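Local coordinates for RedY-like protein (Hahella chejuensis, PDB 2JDJ) that probably takes part in the biosynthesis of the red pigment prodigiosin, as a small protein of the dimeric alpha-beta barrel type, at residues 3-8 / 56-61; 7-12 / 88-93; 25-30 / 38-43; 34-39 / 65-70. One frame throughout, in Å; residues are numbered along the deposited sequence.

Contact 1. Residues 3-8 / 56-61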
loop_
_atom_site.group_PDB
_atom_site.type_symbol
_atom_site.label_atom_id
_atom_site.label_comp_id
_atom_site.label_asym_id
_atom_site.label_seq_id
_atom_site.Cartn_x
_atom_site.Cartn_y
_atom_site.Cartn_z
ATOM N N THR A 3 3.526 7.614 1.511
ATOM C CA THR A 3 3.317 6.398 0.759
ATOM C C THR A 3 2.591 6.763 -0.504
ATOM O O THR A 3 1.648 7.551 -0.477
ATOM C CB THR A 3 2.506 5.376 1.553
ATOM O OG1 THR A 3 3.296 4.907 2.656
ATOM C CG2 THR A 3 2.107 4.174 0.683
ATOM N N ILE A 4 3.077 6.220 -1.611
ATOM C CA ILE A 4 2.427 6.354 -2.901
ATOM C C ILE A 4 2.077 4.952 -3.364
ATOM O O ILE A 4 2.911 4.052 -3.293
ATOM C CB ILE A 4 3.356 7.029 -3.937
ATOM C CG1 ILE A 4 3.753 8.438 -3.471
ATOM C CG2 ILE A 4 2.684 7.062 -5.318
ATOM C CD1 ILE A 4 4.889 9.044 -4.265
ATOM N N ILE A 5 0.840 4.774 -3.824
ATOM C CA ILE A 5 0.336 3.487 -4.268
ATOM C C ILE A 5 -0.208 3.677 -5.669
ATOM O O ILE A 5 -0.938 4.639 -5.922
ATOM C CB ILE A 5 -0.790 2.988 -3.322
ATOM C CG1 ILE A 5 -0.207 2.654 -1.944
ATOM C CG2 ILE A 5 -1.523 1.752 -3.904
ATOM C CD1 ILE A 5 -1.251 2.562 -0.820
ATOM N N HIS A 6 0.182 2.793 -6.595
ATOM C CA HIS A 6 -0.354 2.815 -7.971
ATOM C C HIS A 6 -1.087 1.522 -8.329
ATOM O O HIS A 6 -0.629 0.440 -8.000
ATOM C CB HIS A 6 0.768 2.981 -9.009
ATOM C CG HIS A 6 1.533 4.255 -8.894
ATOM N ND1 HIS A 6 2.900 4.283 -8.725
ATOM C CD2 HIS A 6 1.131 5.552 -8.917
ATOM C CE1 HIS A 6 3.309 5.538 -8.646
ATOM N NE2 HIS A 6 2.259 6.329 -8.779
ATOM N N LYS A 7 -2.214 1.650 -9.024
ATOM C CA LYS A 7 -2.827 0.520 -9.694
ATOM C C LYS A 7 -2.140 0.510 -11.039
ATOM O O LYS A 7 -1.980 1.571 -11.663
ATOM C CB LYS A 7 -4.328 0.734 -9.889
ATOM C CG LYS A 7 -5.121 0.756 -8.584
ATOM C CD LYS A 7 -6.568 1.025 -8.867
ATOM C CE LYS A 7 -7.450 0.741 -7.641
ATOM N NZ LYS A 7 -8.838 1.250 -7.956
ATOM N N ILE A 8 -1.714 -0.674 -11.465
ATOM C CA ILE A 8 -0.950 -0.840 -12.710
ATOM C C ILE A 8 -1.669 -1.796 -13.641
ATOM O O ILE A 8 -1.961 -2.920 -13.257
ATOM C CB ILE A 8 0.467 -1.393 -12.405
ATOM C CG1 ILE A 8 1.285 -0.339 -11.629
ATOM C CG2 ILE A 8 1.165 -1.845 -13.718
ATOM C CD1 ILE A 8 2.508 -0.900 -10.922
ATOM N N VAL A 56 -0.490 -3.888 -8.086
ATOM C CA VAL A 56 -0.473 -2.743 -7.218
ATOM C C VAL A 56 0.963 -2.568 -6.735
ATOM O O VAL A 56 1.596 -3.547 -6.331
ATOM C CB VAL A 56 -1.365 -2.963 -5.962
ATOM C CG1 VAL A 56 -1.304 -1.724 -5.098
ATOM C CG2 VAL A 56 -2.809 -3.262 -6.358
ATOM N N GLU A 57 1.476 -1.345 -6.769
ATOM C CA GLU A 57 2.773 -1.099 -6.146
ATOM C C GLU A 57 2.610 -0.145 -4.964
ATOM O O GLU A 57 1.764 0.750 -5.002
ATOM C CB GLU A 57 3.808 -0.612 -7.165
ATOM C CG GLU A 57 3.699 0.846 -7.593
ATOM C CD GLU A 57 4.626 1.207 -8.771
ATOM O OE1 GLU A 57 5.490 0.396 -9.181
ATOM O OE2 GLU A 57 4.479 2.323 -9.302
ATOM N N VAL A 58 3.414 -0.382 -3.926
ATOM C CA VAL A 58 3.421 0.393 -2.701
ATOM C C VAL A 58 4.817 1.010 -2.534
ATOM O O VAL A 58 5.818 0.292 -2.415
ATOM C CB VAL A 58 3.051 -0.478 -1.464
ATOM C CG1 VAL A 58 2.931 0.389 -0.192
ATOM C CG2 VAL A 58 1.731 -1.239 -1.715
ATOM N N ILE A 59 4.888 2.339 -2.565
ATOM C CA ILE A 59 6.168 3.026 -2.433
ATOM C C ILE A 59 6.147 3.842 -1.156
ATOM O O ILE A 59 5.349 4.783 -1.027
ATOM C CB ILE A 59 6.451 4.011 -3.597
ATOM C CG1 ILE A 59 6.033 3.430 -4.951
ATOM C CG2 ILE A 59 7.916 4.432 -3.570
ATOM C CD1 ILE A 59 5.928 4.464 -6.052
ATOM N N LYS A 60 7.006 3.475 -0.213
ATOM C CA LYS A 60 7.180 4.247 1.017
ATOM C C LYS A 60 8.385 5.174 0.828
ATOM O O LYS A 60 9.482 4.712 0.476
ATOM C CB LYS A 60 7.359 3.320 2.230
ATOM C CG LYS A 60 7.462 4.057 3.558
ATOM C CD LYS A 60 7.513 3.121 4.774
ATOM C CE LYS A 60 6.160 3.034 5.484
ATOM N NZ LYS A 60 6.240 2.330 6.788
ATOM N N ILE A 61 8.165 6.478 1.035
ATOM C CA ILE A 61 9.195 7.503 0.802
ATOM C C ILE A 61 9.390 8.420 2.003
ATOM O O ILE A 61 8.480 8.596 2.831
ATOM C CB ILE A 61 8.889 8.393 -0.431
ATOM C CG1 ILE A 61 7.483 9.006 -0.320
ATOM C CG2 ILE A 61 9.085 7.616 -1.765
ATOM C CD1 ILE A 61 7.118 9.954 -1.472
#

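Contact 2. Residues 7-12 / 88-93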
loop_
_atom_site.group_PDB
_atom_site.type_symbol
_atom_site.label_atom_id
_atom_site.label_comp_id
_atom_site.label_asym_id
_atom_site.label_seq_id
_atom_site.Cartn_x
_atom_site.Cartn_y
_atom_site.Cartn_z
ATOM N N LYS A 7 -2.214 1.650 -9.024
ATOM C CA LYS A 7 -2.827 0.520 -9.694
ATOM C C LYS A 7 -2.140 0.510 -11.039
ATOM O O LYS A 7 -1.980 1.571 -11.663
ATOM C CB LYS A 7 -4.328 0.734 -9.889
ATOM C CG LYS A 7 -5.121 0.756 -8.584
ATOM C CD LYS A 7 -6.568 1.025 -8.867
ATOM C CE LYS A 7 -7.450 0.741 -7.641
ATOM N NZ LYS A 7 -8.838 1.250 -7.956
ATOM N N ILE A 8 -1.714 -0.674 -11.465
ATOM C CA ILE A 8 -0.950 -0.840 -12.710
ATOM C C ILE A 8 -1.669 -1.796 -13.641
ATOM O O ILE A 8 -1.961 -2.920 -13.257
ATOM C CB ILE A 8 0.467 -1.393 -12.405
ATOM C CG1 ILE A 8 1.285 -0.339 -11.629
ATOM C CG2 ILE A 8 1.165 -1.845 -13.718
ATOM C CD1 ILE A 8 2.508 -0.900 -10.922
ATOM N N ARG A 9 -1.938 -1.369 -14.875
ATOM C CA ARG A 9 -2.582 -2.235 -15.841
ATOM C C ARG A 9 -1.591 -2.615 -16.943
ATOM O O ARG A 9 -1.002 -1.735 -17.555
ATOM C CB ARG A 9 -3.792 -1.530 -16.457
ATOM C CG ARG A 9 -4.790 -2.443 -17.137
ATOM C CD ARG A 9 -5.876 -1.650 -17.879
ATOM N NE ARG A 9 -5.303 -0.833 -18.940
ATOM C CZ ARG A 9 -5.132 -1.231 -20.209
ATOM N NH1 ARG A 9 -5.521 -2.432 -20.624
ATOM N NH2 ARG A 9 -4.583 -0.402 -21.081
ATOM N N LEU A 10 -1.428 -3.912 -17.194
ATOM C CA LEU A 10 -0.645 -4.392 -18.331
ATOM C C LEU A 10 -1.428 -4.142 -19.601
ATOM O O LEU A 10 -2.639 -4.315 -19.624
ATOM C CB LEU A 10 -0.366 -5.886 -18.200
ATOM C CG LEU A 10 0.403 -6.425 -16.986
ATOM C CD1 LEU A 10 0.766 -7.927 -17.189
ATOM C CD2 LEU A 10 1.654 -5.609 -16.706
ATOM N N PHE A 11 -0.751 -3.713 -20.657
ATOM C CA PHE A 11 -1.381 -3.612 -21.963
ATOM C C PHE A 11 -1.760 -5.012 -22.456
ATOM O O PHE A 11 -2.733 -5.203 -23.181
ATOM C CB PHE A 11 -0.439 -2.932 -22.964
ATOM C CG PHE A 11 -0.063 -1.520 -22.583
ATOM C CD1 PHE A 11 -1.040 -0.578 -22.298
ATOM C CD2 PHE A 11 1.265 -1.136 -22.529
ATOM C CE1 PHE A 11 -0.692 0.711 -21.958
ATOM C CE2 PHE A 11 1.620 0.157 -22.188
ATOM C CZ PHE A 11 0.644 1.075 -21.904
ATOM N N ASP A 12 -0.993 -6.005 -22.039
ATOM C CA ASP A 12 -1.235 -7.343 -22.518
ATOM C C ASP A 12 -0.810 -8.339 -21.462
ATOM O O ASP A 12 0.380 -8.419 -21.160
ATOM C CB ASP A 12 -0.399 -7.520 -23.781
ATOM C CG ASP A 12 -0.340 -8.930 -24.237
ATOM O OD1 ASP A 12 -1.344 -9.676 -24.079
ATOM O OD2 ASP A 12 0.738 -9.283 -24.763
ATOM N N GLU A 88 0.660 0.689 -17.643
ATOM C CA GLU A 88 0.334 2.076 -17.368
ATOM C C GLU A 88 -0.221 2.174 -15.951
ATOM O O GLU A 88 -0.839 1.222 -15.450
ATOM C CB GLU A 88 -0.704 2.600 -18.385
ATOM C CG GLU A 88 -1.999 1.785 -18.403
ATOM C CD GLU A 88 -3.059 2.332 -19.342
ATOM O OE1 GLU A 88 -2.803 3.350 -20.031
ATOM O OE2 GLU A 88 -4.148 1.725 -19.406
ATOM N N VAL A 89 0.023 3.309 -15.305
ATOM C CA VAL A 89 -0.564 3.592 -14.008
ATOM C C VAL A 89 -1.989 4.061 -14.335
ATOM O O VAL A 89 -2.181 4.923 -15.211
ATOM C CB VAL A 89 0.233 4.695 -13.263
ATOM C CG1 VAL A 89 -0.528 5.180 -12.030
ATOM C CG2 VAL A 89 1.631 4.209 -12.871
ATOM N N VAL A 90 -2.983 3.492 -13.647
ATOM C CA VAL A 90 -4.389 3.850 -13.879
ATOM C C VAL A 90 -5.033 4.555 -12.662
ATOM O O VAL A 90 -6.151 5.043 -12.734
ATOM C CB VAL A 90 -5.227 2.606 -14.364
ATOM C CG1 VAL A 90 -4.682 2.078 -15.715
ATOM C CG2 VAL A 90 -5.207 1.465 -13.354
ATOM N N GLU A 91 -4.336 4.552 -11.534
ATOM C CA GLU A 91 -4.758 5.304 -10.379
ATOM C C GLU A 91 -3.566 5.503 -9.479
ATOM O O GLU A 91 -2.688 4.642 -9.406
ATOM C CB GLU A 91 -5.903 4.609 -9.625
ATOM C CG GLU A 91 -6.498 5.505 -8.516
ATOM C CD GLU A 91 -7.686 4.890 -7.804
ATOM O OE1 GLU A 91 -8.125 3.791 -8.171
ATOM O OE2 GLU A 91 -8.195 5.520 -6.861
ATOM N N GLU A 92 -3.508 6.668 -8.846
ATOM C CA GLU A 92 -2.534 6.916 -7.794
ATOM C C GLU A 92 -3.268 7.256 -6.502
ATOM O O GLU A 92 -4.181 8.068 -6.520
ATOM C CB GLU A 92 -1.610 8.079 -8.158
ATOM C CG GLU A 92 -0.631 8.391 -7.038
ATOM C CD GLU A 92 0.327 9.505 -7.386
ATOM O OE1 GLU A 92 1.050 9.391 -8.400
ATOM O OE2 GLU A 92 0.361 10.487 -6.625
ATOM N N LEU A 93 -2.867 6.620 -5.398
ATOM C CA LEU A 93 -3.311 6.965 -4.046
ATOM C C LEU A 93 -2.053 7.398 -3.307
ATOM O O LEU A 93 -0.980 6.817 -3.524
ATOM C CB LEU A 93 -3.896 5.748 -3.315
ATOM C CG LEU A 93 -5.161 4.987 -3.744
ATOM C CD1 LEU A 93 -4.994 4.195 -5.028
ATOM C CD2 LEU A 93 -5.593 4.033 -2.650
#

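Contact 3. Residues 25-30 / 38-43. With IPA (isopropyl alcohol), chain F.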
loop_
_atom_site.group_PDB
_atom_site.type_symbol
_atom_site.label_atom_id
_atom_site.label_comp_id
_atom_site.label_asym_id
_atom_site.label_seq_id
_atom_site.Cartn_x
_atom_site.Cartn_y
_atom_site.Cartn_z
ATOM N N ASN A 25 14.007 -8.014 -10.845
ATOM C CA ASN A 25 15.445 -8.000 -11.128
ATOM C C ASN A 25 15.967 -6.685 -11.673
ATOM O O ASN A 25 17.180 -6.506 -11.822
ATOM C CB ASN A 25 15.783 -9.159 -12.062
ATOM C CG ASN A 25 15.387 -10.490 -11.478
ATOM O OD1 ASN A 25 16.100 -11.045 -10.655
ATOM N ND2 ASN A 25 14.221 -10.998 -11.877
ATOM N N VAL A 26 15.060 -5.762 -11.986
ATOM C CA VAL A 26 15.467 -4.464 -12.498
ATOM C C VAL A 26 14.867 -3.360 -11.628
ATOM O O VAL A 26 15.590 -2.493 -11.112
ATOM C CB VAL A 26 15.097 -4.280 -13.979
ATOM C CG1 VAL A 26 15.683 -2.988 -14.519
ATOM C CG2 VAL A 26 15.624 -5.453 -14.823
ATOM N N ASP A 27 13.548 -3.393 -11.459
ATOM C CA ASP A 27 12.871 -2.338 -10.707
ATOM C C ASP A 27 13.329 -2.349 -9.245
ATOM O O ASP A 27 13.823 -1.339 -8.750
ATOM C CB ASP A 27 11.347 -2.485 -10.851
ATOM C CG ASP A 27 10.584 -1.201 -10.548
ATOM O OD1 ASP A 27 11.169 -0.093 -10.426
ATOM O OD2 ASP A 27 9.351 -1.315 -10.448
ATOM N N TYR A 28 13.215 -3.497 -8.573
ATOM C CA TYR A 28 13.666 -3.617 -7.180
ATOM C C TYR A 28 15.160 -3.334 -7.085
ATOM O O TYR A 28 15.607 -2.711 -6.142
ATOM C CB TYR A 28 13.451 -5.019 -6.595
ATOM C CG TYR A 28 12.029 -5.457 -6.307
ATOM C CD1 TYR A 28 10.961 -4.543 -6.286
ATOM C CD2 TYR A 28 11.758 -6.790 -6.027
ATOM C CE1 TYR A 28 9.652 -4.963 -6.007
ATOM C CE2 TYR A 28 10.466 -7.219 -5.750
ATOM C CZ TYR A 28 9.413 -6.297 -5.744
ATOM O OH TYR A 28 8.139 -6.729 -5.466
ATOM N N ALA A 29 15.920 -3.815 -8.069
ATOM C CA ALA A 29 17.376 -3.733 -8.026
ATOM C C ALA A 29 17.881 -2.296 -8.158
ATOM O O ALA A 29 19.031 -2.016 -7.820
ATOM C CB ALA A 29 17.986 -4.622 -9.118
ATOM N N THR A 30 17.025 -1.391 -8.640
ATOM C CA THR A 30 17.408 0.009 -8.882
ATOM C C THR A 30 17.087 0.911 -7.689
ATOM O O THR A 30 17.566 2.046 -7.607
ATOM C CB THR A 30 16.728 0.555 -10.156
ATOM O OG1 THR A 30 16.990 -0.323 -11.252
ATOM C CG2 THR A 30 17.233 1.939 -10.518
ATOM N N VAL A 38 12.278 4.352 0.730
ATOM C CA VAL A 38 12.516 3.618 1.968
ATOM C C VAL A 38 12.063 2.152 1.851
ATOM O O VAL A 38 12.712 1.234 2.384
ATOM C CB VAL A 38 11.785 4.308 3.152
ATOM C CG1 VAL A 38 11.967 3.522 4.450
ATOM C CG2 VAL A 38 12.269 5.761 3.306
ATOM N N ARG A 39 10.931 1.942 1.182
ATOM C CA ARG A 39 10.402 0.595 0.929
ATOM C C ARG A 39 9.687 0.638 -0.405
ATOM O O ARG A 39 9.071 1.654 -0.762
ATOM C CB ARG A 39 9.390 0.165 1.977
ATOM C CG ARG A 39 9.885 0.101 3.392
ATOM C CD ARG A 39 8.838 -0.502 4.289
ATOM N NE ARG A 39 8.722 -1.944 4.101
ATOM C CZ ARG A 39 9.528 -2.833 4.691
ATOM N NH1 ARG A 39 9.350 -4.127 4.484
ATOM N NH2 ARG A 39 10.502 -2.426 5.506
ATOM N N PHE A 40 9.782 -0.459 -1.144
ATOM C CA PHE A 40 9.078 -0.600 -2.406
ATOM C C PHE A 40 8.740 -2.053 -2.616
ATOM O O PHE A 40 9.583 -2.923 -2.404
ATOM C CB PHE A 40 9.927 -0.092 -3.554
ATOM C CG PHE A 40 9.303 -0.285 -4.892
ATOM C CD1 PHE A 40 8.163 0.434 -5.256
ATOM C CD2 PHE A 40 9.843 -1.198 -5.792
ATOM C CE1 PHE A 40 7.591 0.263 -6.491
ATOM C CE2 PHE A 40 9.269 -1.384 -7.047
ATOM C CZ PHE A 40 8.142 -0.652 -7.394
ATOM N N ASP A 41 7.496 -2.317 -3.007
ATOM C CA ASP A 41 7.066 -3.673 -3.334
ATOM C C ASP A 41 5.875 -3.675 -4.282
ATOM O O ASP A 41 5.080 -2.740 -4.282
ATOM C CB ASP A 41 6.808 -4.524 -2.089
ATOM C CG ASP A 41 6.181 -3.751 -0.938
ATOM O OD1 ASP A 41 6.909 -3.421 0.039
ATOM O OD2 ASP A 41 4.947 -3.510 -0.986
ATOM N N VAL A 42 5.789 -4.726 -5.097
ATOM C CA VAL A 42 4.755 -4.859 -6.119
ATOM C C VAL A 42 3.958 -6.132 -5.835
ATOM O O VAL A 42 4.520 -7.100 -5.310
ATOM C CB VAL A 42 5.374 -4.878 -7.538
ATOM C CG1 VAL A 42 4.304 -5.071 -8.595
ATOM C CG2 VAL A 42 6.127 -3.555 -7.799
ATOM N N HIS A 43 2.660 -6.117 -6.173
ATOM C CA HIS A 43 1.740 -7.182 -5.804
ATOM C C HIS A 43 0.803 -7.499 -6.928
ATOM O O HIS A 43 0.236 -6.577 -7.521
ATOM C CB HIS A 43 0.937 -6.770 -4.568
ATOM C CG HIS A 43 1.795 -6.170 -3.513
ATOM N ND1 HIS A 43 2.410 -6.925 -2.537
ATOM C CD2 HIS A 43 2.226 -4.898 -3.337
ATOM C CE1 HIS A 43 3.160 -6.140 -1.786
ATOM N NE2 HIS A 43 3.058 -4.905 -2.243
HETATM C C1 IPA F . 11.166 2.547 -7.475
HETATM C C2 IPA F . 10.220 3.046 -8.555
HETATM C C3 IPA F . 8.929 3.539 -7.920
HETATM O O2 IPA F . 9.933 1.988 -9.435
#

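Contact 4. Residues 34-39 / 65-70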
loop_
_atom_site.group_PDB
_atom_site.type_symbol
_atom_site.label_atom_id
_atom_site.label_comp_id
_atom_site.label_asym_id
_atom_site.label_seq_id
_atom_site.Cartn_x
_atom_site.Cartn_y
_atom_site.Cartn_z
ATOM N N LEU A 34 17.841 5.221 -5.604
ATOM C CA LEU A 34 16.831 6.258 -5.409
ATOM C C LEU A 34 16.763 6.556 -3.921
ATOM O O LEU A 34 16.089 5.851 -3.173
ATOM C CB LEU A 34 15.477 5.805 -5.955
ATOM C CG LEU A 34 15.413 5.352 -7.417
ATOM C CD1 LEU A 34 14.056 4.697 -7.723
ATOM C CD2 LEU A 34 15.697 6.493 -8.393
ATOM N N PRO A 35 17.496 7.594 -3.473
ATOM C CA PRO A 35 17.654 7.861 -2.042
ATOM C C PRO A 35 16.345 8.072 -1.270
ATOM O O PRO A 35 16.298 7.755 -0.093
ATOM C CB PRO A 35 18.515 9.137 -2.001
ATOM C CG PRO A 35 19.148 9.227 -3.342
ATOM C CD PRO A 35 18.235 8.555 -4.311
ATOM N N SER A 36 15.301 8.605 -1.917
ATOM C CA SER A 36 14.004 8.831 -1.238
ATOM C C SER A 36 13.177 7.579 -0.963
ATOM O O SER A 36 12.249 7.616 -0.150
ATOM C CB SER A 36 13.144 9.790 -2.040
ATOM O OG SER A 36 12.757 9.203 -3.260
ATOM N N VAL A 37 13.506 6.475 -1.634
ATOM C CA VAL A 37 12.730 5.240 -1.473
ATOM C C VAL A 37 13.180 4.461 -0.239
ATOM O O VAL A 37 14.312 3.975 -0.169
ATOM C CB VAL A 37 12.787 4.344 -2.733
ATOM C CG1 VAL A 37 11.892 3.112 -2.561
ATOM C CG2 VAL A 37 12.364 5.134 -3.961
ATOM N N VAL A 38 12.278 4.352 0.730
ATOM C CA VAL A 38 12.516 3.618 1.968
ATOM C C VAL A 38 12.063 2.152 1.851
ATOM O O VAL A 38 12.712 1.234 2.384
ATOM C CB VAL A 38 11.785 4.308 3.152
ATOM C CG1 VAL A 38 11.967 3.522 4.450
ATOM C CG2 VAL A 38 12.269 5.761 3.306
ATOM N N ARG A 39 10.931 1.942 1.182
ATOM C CA ARG A 39 10.402 0.595 0.929
ATOM C C ARG A 39 9.687 0.638 -0.405
ATOM O O ARG A 39 9.071 1.654 -0.762
ATOM C CB ARG A 39 9.390 0.165 1.977
ATOM C CG ARG A 39 9.885 0.101 3.392
ATOM C CD ARG A 39 8.838 -0.502 4.289
ATOM N NE ARG A 39 8.722 -1.944 4.101
ATOM C CZ ARG A 39 9.528 -2.833 4.691
ATOM N NH1 ARG A 39 9.350 -4.127 4.484
ATOM N NH2 ARG A 39 10.502 -2.426 5.506
ATOM N N ALA A 65 8.879 15.523 -1.574
ATOM C CA ALA A 65 9.894 16.407 -2.142
ATOM C C ALA A 65 11.122 15.606 -2.622
ATOM O O ALA A 65 11.600 15.781 -3.757
ATOM C CB ALA A 65 10.287 17.474 -1.110
ATOM N N ALA A 66 11.618 14.724 -1.755
ATOM C CA ALA A 66 12.775 13.875 -2.079
ATOM C C ALA A 66 12.462 12.938 -3.257
ATOM O O ALA A 66 13.265 12.795 -4.172
ATOM C CB ALA A 66 13.213 13.082 -0.854
ATOM N N PHE A 67 11.278 12.319 -3.236
ATOM C CA PHE A 67 10.849 11.435 -4.342
ATOM C C PHE A 67 10.771 12.153 -5.687
ATOM O O PHE A 67 11.230 11.638 -6.700
ATOM C CB PHE A 67 9.528 10.734 -4.028
ATOM C CG PHE A 67 9.133 9.694 -5.054
ATOM C CD1 PHE A 67 9.914 8.559 -5.252
ATOM C CD2 PHE A 67 7.984 9.857 -5.828
ATOM C CE1 PHE A 67 9.559 7.589 -6.206
ATOM C CE2 PHE A 67 7.619 8.898 -6.783
ATOM C CZ PHE A 67 8.409 7.761 -6.972
ATOM N N ASP A 68 10.203 13.355 -5.682
ATOM C CA ASP A 68 10.090 14.161 -6.889
ATOM C C ASP A 68 11.438 14.441 -7.556
ATOM O O ASP A 68 11.549 14.393 -8.785
ATOM C CB ASP A 68 9.352 15.466 -6.580
ATOM C CG ASP A 68 7.849 15.268 -6.460
ATOM O OD1 ASP A 68 7.378 14.103 -6.398
ATOM O OD2 ASP A 68 7.131 16.285 -6.427
ATOM N N ALA A 69 12.452 14.734 -6.740
ATOM C CA ALA A 69 13.823 14.895 -7.224
ATOM C C ALA A 69 14.347 13.594 -7.846
ATOM O O ALA A 69 14.922 13.612 -8.942
ATOM C CB ALA A 69 14.738 15.363 -6.086
ATOM N N ASP A 70 14.125 12.471 -7.152
ATOM C CA ASP A 70 14.547 11.159 -7.646
ATOM C C ASP A 70 13.919 10.836 -8.986
ATOM O O ASP A 70 14.529 10.146 -9.791
ATOM C CB ASP A 70 14.210 10.049 -6.653
ATOM C CG ASP A 70 15.162 10.008 -5.471
ATOM O OD1 ASP A 70 16.196 10.708 -5.511
ATOM O OD2 ASP A 70 14.872 9.281 -4.498
#

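Contact 1. Residues 3-8 / 56-61
I4 with I59 and H6 with E57 form hydrogen-bonded antiparallel pairs in two neighbouring strands, whose segment axes approach to 4.6 Å. Two backbone bonds close each pair, the shortest from I59 N to I4 O at 2.7 Å. I4, H6, E57 and I59 share one face of the sheet, where H6 and E57 lie alongside each other. ND1 of H6 donates to the anti lone pair of E57 OE2 over 2.6 Å, although ring and carboxylate planes are 57° apart. E57 CG stands between its own backbone N and carbonyl carbon (chi1 77°), which lets the extended chain lean across to the imidazole. With an alanine here, H6 ND1 would probably lose its acceptor and the ring be freer to turn. I8 CD1 abuts the carboxylate at 3.7 Å from E57 CD, and OE2 also bonds a glycerol, probably from the crystallisation liquor. I59 CD1 approaches H6 CE1 at 3.8 Å. On the other face I5 CG2 meets V56 CG1 at 3.7 Å. This is the central strand pair of a dimeric alpha-beta barrel fold, with I5 and V56 packing at the subunit interface and, on the H6-E57 face, a bound glycerol consistent with a pocket.

Contact 2. Residues 7-12 / 88-93
K7 and R9 pair through their backbones with the strand 88-93. R9 and E88 make a regular antiparallel hydrogen-bonded pair, R9 N to E88 O spanning 2.9 Å and E88 N returning to R9 O. Farther along, K7 O receives V90 N at 2.9 Å, whereas K7 N reaches on to E91 O. Two salt bridges add side-chain links. R9 presents NE and NH2 side-on to a single oxygen, E88 OE2, with R9 NH2 at 2.7 Å from it. The oxygen lies in the guanidinium plane, but the carboxylate is turned 69° to it, so NE meets the anti lone pair and NH2 arrives from above the carboxylate plane. A bend in the arginine chain (chi3 62°) turns NE and NH2 together toward that oxygen. K7 runs extended beside E91 until its NZ stands 2.6 Å from E91 OE1. The same NZ bridges to E91 of the second subunit, and the reciprocal bridge links E91 to K7 of that subunit. Among apolar contacts, V90 CG2 presses on K7 CB at 3.6 Å, and V90 CG1 lies 3.8 Å from R9 CB. Separately, the side chain of F11 crosses that of E88 at about a right angle, ring CE1 3.9 Å from E88 CD. Strand 87-97, fed directly by helix 74-86, is outermost within the chain here; strand 2-10 has strand 55-61 on its other flank.

Contact 3. Residues 25-30 / 38-43
F40 is the first residue of strand 39-43 to meet helix 25-30, the two segment axes running nearly antiparallel and 9.2 Å apart at their closest. Its CG lies anti to the backbone N (chi1 176°), an orientation that carries the ring over to the helix. There D27 OD2 comes up to the ring edge, 3.4 Å from F40 CZ, with the carboxylate plane steeply inclined to the ring. Y28 touches the same ring from another direction, CD1 lying 3.6 Å from F40 CD2; the planes are 81° apart, yet the pair is oblique, and the F40 atoms CD2 and CE2 approach the tyrosine at its edge. Above one face of F40, near its centre, sits C1 of an isopropyl alcohol, probably from the crystallisation liquor, whose O2 gives a hydrogen bond of 2.6 Å to D27 OD1. The side chain of D41 sets off away from the helix, but D41 CA still brushes Y28 OH. V42 supplies the polar link between helix and strand, its N donating to Y28 OH over 3.1 Å with a fairly straight N-H angle of 160°. V42 CG2 also reaches Y28 CE1 at 4.2 Å. The hydroxyl has a second partner, the carbonyl oxygen of L98 of the second subunit. H43 NE2 donates back to D41 OD2 across 2.7 Å, and R39, F40 and H43 pair with a strand of the second subunit. The tyrosine hydroxyl is thus fixed between its own sheet and the partner subunit, while D27 and F40 together offer an acceptor and an aromatic face to a small alcohol, as a ligand pocket might.

Contact 4. Residues 34-39 / 65-70
S36 and D70 fasten a type I beta turn, L34 to V37, onto helix 64-71; the turn leads into strand 37-44, the outermost of this chain's own sheet in the alpha-beta barrel fold. The turn is closed by V37 N to L34 O at 3.1 Å. The serine hydroxyl stands between its own backbone N and carbonyl carbon (chi1 67°), which brings OG round to the acceptor that the S36 amide already uses. D70 OD2 is that acceptor: S36 N donates to it over 2.7 Å through the syn lone pair, and S36 OG over a very short 2.5 Å. The aspartate is set for this by its own torsion, CG being anti to its carbonyl carbon (chi1 -76°), so the carboxylate leaves the helix flank toward the turn. Its other oxygen, OD1, lies 3.2 Å from P35 CD. The proline nitrogen has no hydrogen to give; the backbone bond comes from S36 N. An alanine in place of D70 would take away the carboxylate, and the amide and hydroxyl of S36 would probably both be left without their mate, the turn less firmly held to the helix. Packing supports the clamp: S36 CB touches A66 CB at 3.5 Å. F67 has CG anti to its backbone N, and its ring receives S36 OG and V37 CG2 at the edge; its other neighbours include I61 of strand 55-61, while V37 packs on Y102 of the second subunit. Beyond the turn V38 and R39 form a classic beta bulge opposite K60. Of the ring atoms of F67, CD1 comes closest to the hydroxyl, 3.5 Å from S36 OG.

From the N terminus, strand 2-10 starts both contact 1, which returns at 56-61, and contact 2, which closes far later at 88-93; the shared residues K7 and I8 make it the inner strand between them. Contact 3, joining helix 16-30 to strand 37-44, forms a short loop that falls wholly within the spans of both. Contact 4 starts on the stretch where contact 3 ends and runs on to helix 64-71, so it crosses contact 1 yet stays within contact 2. Strand 37-44 pairs with 55-61, K60 N meeting R39 O at 2.8 Å; this ties contact 1 to the strand on which contacts 3 and 4 rest, anchoring both helices to one sheet. All four also touch the second subunit.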